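Long-range contacts in signal recognition particle receptor FtsY (Sulfolobus acidocaldarius, PDB 5L3S), which is the membrane-targeting receptor of the signal recognition particle, a P-loop protein of the SRP54 family with a helical bundle joined to its nucleotide-binding domain: residues Ile47-Leu55 / Glu68-Lys76; Val250-Leu260 / Phe285-Ile294. All blocks are in the same frame, centred on the assembly; numbering follows the deposited sequence.

Contact 1 of 2, residues Ile47-Leu55 / Glu68-Lys76; sequences ILEDLKNNL and EIVINTLKK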
loop_
_atom_site.group_PDB
_atom_site.type_symbol
_atom_site.label_atom_id
_atom_site.label_comp_id
_atom_site.label_asym_id
_atom_site.label_seq_id
_atom_site.Cartn_x
_atom_site.Cartn_y
_atom_site.Cartn_z
ATOM N N ILE B 47 13.410 19.669 2.091
ATOM C CA ILE B 47 13.824 19.628 3.487
ATOM C C ILE B 47 15.339 19.769 3.629
ATOM O O ILE B 47 15.837 20.471 4.521
ATOM C CB ILE B 47 13.324 18.333 4.156
ATOM C CG1 ILE B 47 11.840 18.482 4.491
ATOM C CG2 ILE B 47 14.110 18.025 5.419
ATOM C CD1 ILE B 47 11.216 17.226 5.016
ATOM N N LEU B 48 16.074 19.117 2.738
ATOM C CA LEU B 48 17.526 19.180 2.799
ATOM C C LEU B 48 18.062 20.527 2.308
ATOM O O LEU B 48 19.118 20.990 2.758
ATOM C CB LEU B 48 18.134 18.029 2.001
ATOM C CG LEU B 48 17.879 16.658 2.623
ATOM C CD1 LEU B 48 18.537 15.605 1.781
ATOM C CD2 LEU B 48 18.394 16.608 4.060
ATOM N N GLU B 49 17.344 21.145 1.375
ATOM C CA GLU B 49 17.699 22.494 0.937
ATOM C C GLU B 49 17.459 23.474 2.077
ATOM O O GLU B 49 18.246 24.403 2.271
ATOM C CB GLU B 49 16.896 22.917 -0.296
ATOM C CG GLU B 49 17.371 22.301 -1.602
ATOM C CD GLU B 49 18.779 22.731 -1.968
ATOM O OE1 GLU B 49 19.063 23.949 -1.917
ATOM O OE2 GLU B 49 19.606 21.849 -2.295
ATOM N N ASP B 50 16.375 23.262 2.828
ATOM C CA ASP B 50 16.086 24.075 4.014
ATOM C C ASP B 50 17.236 23.933 5.007
ATOM O O ASP B 50 17.716 24.908 5.578
ATOM C CB ASP B 50 14.789 23.613 4.700
ATOM C CG ASP B 50 13.528 24.045 3.961
ATOM O OD1 ASP B 50 13.618 24.929 3.081
ATOM O OD2 ASP B 50 12.437 23.509 4.281
ATOM N N LEU B 51 17.659 22.689 5.201
ATOM C CA LEU B 51 18.702 22.339 6.152
ATOM C C LEU B 51 20.033 23.016 5.802
ATOM O O LEU B 51 20.644 23.677 6.644
ATOM C CB LEU B 51 18.852 20.811 6.185
ATOM C CG LEU B 51 19.934 20.242 7.103
ATOM C CD1 LEU B 51 19.704 20.687 8.552
ATOM C CD2 LEU B 51 19.989 18.719 6.975
ATOM N N LYS B 52 20.465 22.861 4.555
ATOM C CA LYS B 52 21.688 23.510 4.076
ATOM C C LYS B 52 21.651 25.027 4.282
ATOM O O LYS B 52 22.609 25.631 4.788
ATOM C CB LYS B 52 21.907 23.182 2.598
ATOM C CG LYS B 52 23.036 23.973 1.950
ATOM C CD LYS B 52 23.168 23.630 0.472
ATOM C CE LYS B 52 23.444 22.148 0.265
ATOM N NZ LYS B 52 23.841 21.850 -1.142
ATOM N N ASN B 53 20.535 25.643 3.904
ATOM C CA ASN B 53 20.397 27.089 4.030
ATOM C C ASN B 53 20.388 27.582 5.465
ATOM O O ASN B 53 20.871 28.676 5.756
ATOM C CB ASN B 53 19.145 27.574 3.314
ATOM C CG ASN B 53 19.266 27.462 1.821
ATOM O OD1 ASN B 53 20.327 27.724 1.262
ATOM N ND2 ASN B 53 18.182 27.063 1.163
ATOM N N ASN B 54 19.833 26.783 6.364
ATOM C CA ASN B 54 19.856 27.150 7.772
ATOM C C ASN B 54 21.270 27.101 8.333
ATOM O O ASN B 54 21.596 27.831 9.261
ATOM C CB ASN B 54 18.954 26.226 8.589
ATOM C CG ASN B 54 18.900 26.617 10.050
ATOM O OD1 ASN B 54 19.724 26.181 10.854
ATOM N ND2 ASN B 54 17.931 27.455 10.401
ATOM N N LEU B 55 22.117 26.246 7.771
ATOM C CA LEU B 55 23.434 26.016 8.365
ATOM C C LEU B 55 24.582 26.796 7.717
ATOM O O LEU B 55 25.572 27.097 8.388
ATOM C CB LEU B 55 23.751 24.520 8.419
ATOM C CG LEU B 55 22.865 23.745 9.400
ATOM C CD1 LEU B 55 23.061 22.247 9.268
ATOM C CD2 LEU B 55 23.136 24.205 10.829
ATOM N N GLU B 68 27.458 15.781 13.010
ATOM C CA GLU B 68 26.494 15.594 14.087
ATOM C C GLU B 68 25.570 16.795 14.267
ATOM O O GLU B 68 24.374 16.617 14.480
ATOM C CB GLU B 68 27.172 15.239 15.411
ATOM C CG GLU B 68 26.171 14.749 16.454
ATOM C CD GLU B 68 26.816 14.330 17.760
ATOM O OE1 GLU B 68 27.961 14.758 18.026
ATOM O OE2 GLU B 68 26.173 13.570 18.518
ATOM N N ILE B 69 26.116 18.009 14.180
ATOM C CA ILE B 69 25.276 19.208 14.221
ATOM C C ILE B 69 24.232 19.181 13.097
ATOM O O ILE B 69 23.085 19.579 13.295
ATOM C CB ILE B 69 26.105 20.519 14.162
ATOM C CG1 ILE B 69 26.798 20.776 15.501
ATOM C CG2 ILE B 69 25.219 21.718 13.846
ATOM C CD1 ILE B 69 28.232 20.324 15.554
ATOM N N VAL B 70 24.636 18.699 11.925
ATOM C CA VAL B 70 23.732 18.590 10.784
ATOM C C VAL B 70 22.602 17.618 11.078
ATOM O O VAL B 70 21.429 17.929 10.859
ATOM C CB VAL B 70 24.474 18.112 9.516
ATOM C CG1 VAL B 70 23.487 17.834 8.376
ATOM C CG2 VAL B 70 25.500 19.142 9.099
ATOM N N ILE B 71 22.958 16.440 11.579
ATOM C CA ILE B 71 21.972 15.409 11.884
ATOM C C ILE B 71 21.020 15.876 12.980
ATOM O O ILE B 71 19.803 15.704 12.877
ATOM C CB ILE B 71 22.656 14.087 12.287
ATOM C CG1 ILE B 71 23.379 13.481 11.077
ATOM C CG2 ILE B 71 21.647 13.103 12.833
ATOM C CD1 ILE B 71 24.288 12.308 11.417
ATOM N N ASN B 72 21.568 16.484 14.026
ATOM C CA ASN B 72 20.730 16.981 15.113
ATOM C C ASN B 72 19.838 18.141 14.690
ATOM O O ASN B 72 18.697 18.237 15.133
ATOM C CB ASN B 72 21.572 17.365 16.330
ATOM C CG ASN B 72 22.040 16.157 17.100
ATOM O OD1 ASN B 72 21.544 15.047 16.886
ATOM N ND2 ASN B 72 22.994 16.356 18.001
ATOM N N THR B 73 20.360 19.025 13.843
ATOM C CA THR B 73 19.556 20.124 13.311
ATOM C C THR B 73 18.371 19.558 12.508
ATOM O O THR B 73 17.245 20.053 12.607
ATOM C CB THR B 73 20.399 21.075 12.434
ATOM O OG1 THR B 73 21.515 21.551 13.191
ATOM C CG2 THR B 73 19.580 22.268 11.979
ATOM N N LEU B 74 18.622 18.511 11.728
ATOM C CA LEU B 74 17.543 17.875 10.963
ATOM C C LEU B 74 16.500 17.188 11.851
ATOM O O LEU B 74 15.295 17.314 11.616
ATOM C CB LEU B 74 18.095 16.878 9.936
ATOM C CG LEU B 74 17.012 16.200 9.091
ATOM C CD1 LEU B 74 16.239 17.249 8.313
ATOM C CD2 LEU B 74 17.605 15.154 8.134
ATOM N N LYS B 75 16.956 16.449 12.859
ATOM C CA LYS B 75 16.038 15.779 13.774
ATOM C C LYS B 75 15.164 16.803 14.480
ATOM O O LYS B 75 13.970 16.588 14.670
ATOM C CB LYS B 75 16.797 14.965 14.820
ATOM C CG LYS B 75 17.539 13.752 14.285
ATOM C CD LYS B 75 18.099 12.954 15.456
ATOM C CE LYS B 75 18.993 11.823 14.994
ATOM N NZ LYS B 75 19.497 11.037 16.159
ATOM N N LYS B 76 15.779 17.915 14.870
ATOM C CA LYS B 76 15.076 19.000 15.537
ATOM C C LYS B 76 14.080 19.693 14.603
ATOM O O LYS B 76 12.971 20.025 15.017
ATOM C CB LYS B 76 16.085 19.995 16.119
ATOM C CG LYS B 76 15.493 21.307 16.617
ATOM C CD LYS B 76 14.522 21.103 17.772
ATOM C CE LYS B 76 14.069 22.444 18.341
ATOM N NZ LYS B 76 13.032 22.310 19.402
#
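Leu51 and Leu74 meet where segments 47-55 and 68-76 bring their CA atoms nearest, and their first torsions match: in each, CG lies anti to the backbone N (chi1 178° in Leu51). The two methyls of Leu51 thereby fall between Thr73 and Val70 on one face of the other helix. CD1 rests on Thr73 CG2 at 3.8 Å, while CD2 reaches Val70 CG1 at 3.9 Å and also touches Leu74 CB. The Leu74 and Ile47 side chains cross at about a right angle, Leu74 CD1 meeting Ile47 CG2 at 3.7 Å. One turn beyond Leu51, Leu55 takes a different rotamer, CG anti to the carbonyl carbon and beside the backbone N. Its CD1 packs on Val70 CG2 at 4.0 Å, and its CD2 points tip to tip at Thr73 OG1. That hydroxyl is bonded within its own helix to Ile69 O, which also receives Thr73 N from the opposite face of the carbonyl, so the polar group sits turned back to its backbone and Thr73 CG2 faces Leu51. The segment axes make 123° between their N-to-C directions and approach to 10.5 Å, consistent with apolar packing in the SRP54-type helical bundle. Helix 20-36 adjoins the contact through Leu23, Ile27 and Leu30, while helices 258-266 and 287-295 adjoin it through Ile47 and Leu74 respectively.

Contact 2 of 2, residues Val250-Leu260 / Phe285-Ile294; sequences VDADAKGGIAL and FSPDWFVERI. With GNP (phosphoaminophosphonic acid-guanylate ester), chain R.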
loop_
_atom_site.group_PDB
_atom_site.type_symbol
_atom_site.label_atom_id
_atom_site.label_comp_id
_atom_site.label_asym_id
_atom_site.label_seq_id
_atom_site.Cartn_x
_atom_site.Cartn_y
_atom_site.Cartn_z
ATOM N N VAL B 250 2.168 -0.301 9.727
ATOM C CA VAL B 250 3.482 0.192 10.123
ATOM C C VAL B 250 4.312 -0.985 10.639
ATOM O O VAL B 250 5.548 -0.966 10.599
ATOM C CB VAL B 250 3.318 1.326 11.162
ATOM C CG1 VAL B 250 4.626 1.661 11.841
ATOM C CG2 VAL B 250 2.730 2.557 10.475
ATOM N N ASP B 251 3.620 -2.046 11.064
ATOM C CA ASP B 251 4.313 -3.252 11.536
ATOM C C ASP B 251 5.040 -4.027 10.417
ATOM O O ASP B 251 5.804 -4.945 10.701
ATOM C CB ASP B 251 3.362 -4.187 12.297
ATOM C CG ASP B 251 2.096 -4.515 11.504
ATOM O OD1 ASP B 251 1.389 -3.594 11.029
ATOM O OD2 ASP B 251 1.812 -5.715 11.337
ATOM N N ALA B 252 4.813 -3.654 9.160
ATOM C CA ALA B 252 5.576 -4.251 8.047
ATOM C C ALA B 252 6.975 -3.629 7.878
ATOM O O ALA B 252 7.463 -3.501 6.752
ATOM C CB ALA B 252 4.816 -4.116 6.770
ATOM N N ASP B 253 7.604 -3.235 8.984
ATOM C CA ASP B 253 8.941 -2.634 8.957
ATOM C C ASP B 253 8.962 -1.362 8.101
ATOM O O ASP B 253 9.992 -0.977 7.550
ATOM C CB ASP B 253 9.980 -3.648 8.449
ATOM C CG ASP B 253 11.413 -3.193 8.687
ATOM O OD1 ASP B 253 11.645 -2.498 9.697
ATOM O OD2 ASP B 253 12.302 -3.519 7.864
ATOM N N ALA B 254 7.809 -0.711 8.010
ATOM C CA ALA B 254 7.658 0.514 7.236
ATOM C C ALA B 254 7.996 1.720 8.100
ATOM O O ALA B 254 7.497 1.840 9.218
ATOM C CB ALA B 254 6.231 0.624 6.732
ATOM N N LYS B 255 8.827 2.621 7.583
ATOM C CA LYS B 255 9.226 3.798 8.347
ATOM C C LYS B 255 8.109 4.831 8.483
ATOM O O LYS B 255 8.018 5.514 9.498
ATOM C CB LYS B 255 10.478 4.445 7.745
ATOM C CG LYS B 255 11.689 3.557 7.772
ATOM C CD LYS B 255 12.167 3.327 9.188
ATOM C CE LYS B 255 13.341 2.367 9.220
ATOM N NZ LYS B 255 14.301 2.664 8.128
ATOM N N GLY B 256 7.274 4.945 7.455
ATOM C CA GLY B 256 6.162 5.878 7.471
ATOM C C GLY B 256 6.519 7.327 7.162
ATOM O O GLY B 256 5.908 8.244 7.718
ATOM N N GLY B 257 7.465 7.536 6.248
ATOM C CA GLY B 257 7.950 8.881 5.930
ATOM C C GLY B 257 6.852 9.777 5.378
ATOM O O GLY B 257 6.992 10.997 5.388
ATOM N N ILE B 258 5.763 9.170 4.889
ATOM C CA ILE B 258 4.551 9.913 4.502
ATOM C C ILE B 258 4.092 10.894 5.592
ATOM O O ILE B 258 3.593 11.972 5.291
ATOM C CB ILE B 258 3.355 8.970 4.105
ATOM C CG1 ILE B 258 2.143 9.776 3.626
ATOM C CG2 ILE B 258 2.924 8.075 5.256
ATOM C CD1 ILE B 258 2.395 10.560 2.341
ATOM N N ALA B 259 4.266 10.516 6.853
ATOM C CA ALA B 259 3.930 11.400 7.984
ATOM C C ALA B 259 4.601 12.780 7.873
ATOM O O ALA B 259 3.973 13.818 8.099
ATOM C CB ALA B 259 4.310 10.737 9.306
ATOM N N LEU B 260 5.883 12.782 7.519
ATOM C CA LEU B 260 6.627 14.024 7.352
ATOM C C LEU B 260 6.132 14.805 6.136
ATOM O O LEU B 260 5.947 16.025 6.206
ATOM C CB LEU B 260 8.128 13.725 7.215
ATOM C CG LEU B 260 9.085 14.895 6.986
ATOM C CD1 LEU B 260 8.818 16.034 7.984
ATOM C CD2 LEU B 260 10.537 14.410 7.081
ATOM N N PHE B 285 0.050 8.927 17.333
ATOM C CA PHE B 285 1.249 9.390 16.637
ATOM C C PHE B 285 1.964 10.414 17.495
ATOM O O PHE B 285 1.343 11.341 18.023
ATOM C CB PHE B 285 0.884 10.023 15.293
ATOM C CG PHE B 285 2.077 10.538 14.511
ATOM C CD1 PHE B 285 2.766 9.706 13.645
ATOM C CD2 PHE B 285 2.499 11.857 14.644
ATOM C CE1 PHE B 285 3.858 10.173 12.929
ATOM C CE2 PHE B 285 3.586 12.329 13.934
ATOM C CZ PHE B 285 4.262 11.480 13.068
ATOM N N SER B 286 3.272 10.246 17.635
ATOM C CA SER B 286 4.085 11.216 18.351
ATOM C C SER B 286 5.303 11.563 17.503
ATOM O O SER B 286 5.958 10.670 16.966
ATOM C CB SER B 286 4.507 10.655 19.707
ATOM O OG SER B 286 5.908 10.531 19.803
ATOM N N PRO B 287 5.592 12.865 17.357
ATOM C CA PRO B 287 6.762 13.324 16.596
ATOM C C PRO B 287 8.054 12.636 17.042
ATOM O O PRO B 287 8.807 12.144 16.200
ATOM C CB PRO B 287 6.813 14.813 16.919
ATOM C CG PRO B 287 5.369 15.173 17.146
ATOM C CD PRO B 287 4.777 13.991 17.848
ATOM N N ASP B 288 8.282 12.578 18.347
ATOM C CA ASP B 288 9.483 11.955 18.900
ATOM C C ASP B 288 9.611 10.497 18.477
ATOM O O ASP B 288 10.700 10.026 18.142
ATOM C CB ASP B 288 9.471 12.034 20.424
ATOM C CG ASP B 288 9.694 13.442 20.937
ATOM O OD1 ASP B 288 10.177 14.297 20.162
ATOM O OD2 ASP B 288 9.399 13.688 22.125
ATOM N N TRP B 289 8.488 9.787 18.510
ATOM C CA TRP B 289 8.444 8.383 18.127
ATOM C C TRP B 289 8.818 8.207 16.651
ATOM O O TRP B 289 9.577 7.303 16.291
ATOM C CB TRP B 289 7.045 7.826 18.400
ATOM C CG TRP B 289 6.902 6.359 18.172
ATOM C CD1 TRP B 289 7.011 5.372 19.106
ATOM C CD2 TRP B 289 6.603 5.706 16.932
ATOM N NE1 TRP B 289 6.802 4.144 18.526
ATOM C CE2 TRP B 289 6.547 4.321 17.192
ATOM C CE3 TRP B 289 6.377 6.156 15.628
ATOM C CZ2 TRP B 289 6.282 3.385 16.198
ATOM C CZ3 TRP B 289 6.123 5.223 14.640
ATOM C CH2 TRP B 289 6.064 3.855 14.933
ATOM N N PHE B 290 8.286 9.087 15.809
ATOM C CA PHE B 290 8.550 9.070 14.370
ATOM C C PHE B 290 10.027 9.322 14.057
ATOM O O PHE B 290 10.634 8.637 13.225
ATOM C CB PHE B 290 7.686 10.132 13.676
ATOM C CG PHE B 290 8.003 10.325 12.218
ATOM C CD1 PHE B 290 7.380 9.546 11.249
ATOM C CD2 PHE B 290 8.923 11.285 11.812
ATOM C CE1 PHE B 290 7.670 9.725 9.907
ATOM C CE2 PHE B 290 9.215 11.463 10.472
ATOM C CZ PHE B 290 8.574 10.687 9.520
ATOM N N VAL B 291 10.594 10.324 14.714
ATOM C CA VAL B 291 11.990 10.692 14.500
ATOM C C VAL B 291 12.933 9.571 14.933
ATOM O O VAL B 291 13.947 9.301 14.279
ATOM C CB VAL B 291 12.335 12.018 15.232
ATOM C CG1 VAL B 291 13.826 12.240 15.291
ATOM C CG2 VAL B 291 11.644 13.186 14.551
ATOM N N GLU B 292 12.596 8.910 16.034
ATOM C CA GLU B 292 13.405 7.786 16.492
ATOM C C GLU B 292 13.331 6.614 15.516
ATOM O O GLU B 292 14.345 5.982 15.228
ATOM C CB GLU B 292 13.009 7.359 17.907
ATOM C CG GLU B 292 13.546 8.317 18.974
ATOM C CD GLU B 292 15.057 8.527 18.871
ATOM O OE1 GLU B 292 15.802 7.525 18.952
ATOM O OE2 GLU B 292 15.498 9.688 18.702
ATOM N N ARG B 293 12.141 6.352 14.991
ATOM C CA ARG B 293 11.952 5.240 14.045
ATOM C C ARG B 293 12.851 5.428 12.826
ATOM O O ARG B 293 13.619 4.538 12.453
ATOM C CB ARG B 293 10.504 5.173 13.600
ATOM C CG ARG B 293 10.177 3.990 12.677
ATOM C CD ARG B 293 8.679 3.751 12.656
ATOM N NE ARG B 293 8.283 2.580 11.874
ATOM C CZ ARG B 293 8.246 1.337 12.347
ATOM N NH1 ARG B 293 8.601 1.082 13.602
ATOM N NH2 ARG B 293 7.869 0.342 11.558
ATOM N N ILE B 294 12.766 6.616 12.240
ATOM C CA ILE B 294 13.527 6.959 11.048
ATOM C C ILE B 294 15.038 6.974 11.255
ATOM O O ILE B 294 15.779 6.396 10.462
ATOM C CB ILE B 294 13.064 8.309 10.472
ATOM C CG1 ILE B 294 11.681 8.142 9.838
ATOM C CG2 ILE B 294 14.091 8.860 9.475
ATOM C CD1 ILE B 294 11.409 9.087 8.702
HETATM P PG GNP R . -11.517 -2.108 1.105
HETATM O O1G GNP R . -12.783 -1.856 1.889
HETATM O O2G GNP R . -11.666 -3.256 0.116
HETATM O O3G GNP R . -11.035 -0.923 0.298
HETATM N N3B GNP R . -10.355 -2.508 2.130
HETATM P PB GNP R . -10.101 -1.661 3.495
HETATM O O1B GNP R . -11.358 -1.519 4.229
HETATM O O2B GNP R . -9.468 -0.380 3.147
HETATM O O3A GNP R . -9.127 -2.500 4.294
HETATM P PA GNP R . -9.386 -3.695 5.223
HETATM O O1A GNP R . -9.820 -3.224 6.579
HETATM O O2A GNP R . -10.252 -4.717 4.557
HETATM O "O5'" GNP R . -7.965 -4.301 5.492
HETATM C "C5'" GNP R . -7.170 -4.935 4.439
HETATM C "C4'" GNP R . -6.186 -5.897 5.081
HETATM O "O4'" GNP R . -5.123 -5.156 5.787
HETATM C "C3'" GNP R . -6.803 -6.814 6.119
HETATM O "O3'" GNP R . -6.148 -8.068 6.058
HETATM C "C2'" GNP R . -6.467 -6.114 7.448
HETATM O "O2'" GNP R . -6.410 -7.041 8.518
HETATM C "C1'" GNP R . -5.042 -5.657 7.100
HETATM N N9 GNP R . -4.576 -4.571 7.960
HETATM C C8 GNP R . -5.204 -3.394 8.267
HETATM N N7 GNP R . -4.499 -2.609 9.064
HETATM C C5 GNP R . -3.332 -3.337 9.278
HETATM C C6 GNP R . -2.195 -3.018 10.052
HETATM O O6 GNP R . -2.033 -1.990 10.724
HETATM N N1 GNP R . -1.232 -4.032 10.023
HETATM C C2 GNP R . -1.362 -5.204 9.292
HETATM N N2 GNP R . -0.364 -6.085 9.349
HETATM N N3 GNP R . -2.430 -5.506 8.564
HETATM C C4 GNP R . -3.367 -4.539 8.610
#
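Ala254 O is gripped by two nitrogens of Arg293, NH2 at 2.8 Å and NE at 2.9 Å, in a side-on fork on a single oxygen. This joins the loop after strand 244-248 to helix 287-295 of the P-loop GTPase fold, a loop whose Asp251 binds the guanine base. The oxygen lies 3° out of the guanidinium plane, yet both nitrogens approach it from the same face of the carbonyl, NH2 well above the carbonyl plane, and the N-H...O angles near 145° are bent. With CG anti to the backbone N and the chain extended from CG to NE, Arg293 spans from its helix to the loop. Val250 CG1 lies over one guanidinium face toward its rim, 3.3 Å above the plane, and also touches the edge of the Trp289 ring. Two bonds and this contact would limit the group's rotation. Lys255, bent at chi2 and chi4, passes slantwise over the arginine's aliphatic part, its CD against Arg293 CG.

Further along, Phe290 inserts its ring against residues 256-260. Gly256 O lies at the ring edge, 3.2 Å from CE1, while Ala259 CB and Leu260 CB approach obliquely; Ile294 CG1, from the same helix as the ring, sits over one face. Ala259 CB also meets Phe285 CE1 at 3.7 Å. Ser286 caps helix 287-295, its OG accepting from Trp289 N. Asp253 OD2 forms a salt bridge with a basic side chain of another protein chain. Asp251 faces phosphoaminophosphonic acid-guanylate ester, and its OD2 also bonds a polar side chain of that other chain: OD1 accepts a hydrogen bond from GNP N1 at 2.8 Å, and OD2 one from GNP N2 at 3.0 Å.

Contacts 1 and 2 are both largely buried, but in different parts of the chain: contact 1 lies within the helical bundle, about 26 Å from the chain centre, and contact 2 within the GTPase domain, about 11 Å from it. Their centres are 19 Å apart, and they touch: Ile47 CD1 packs on Leu260 CD2 at 3.6 Å, and Lys75 CB on Val291 CG1 at 4.1 Å. Helices 258-266 and 287-295 of contact 2 therefore form part of the surface against which the bundle packs. Contact 1 pairs two helices through apolar side chains, whereas contact 2 sets helix 287-295 against a loop and the adjoining helix 258-266, adding an arginine and backbone carbonyls to its aromatic packing, on a loop whose Asp251 binds the ligand.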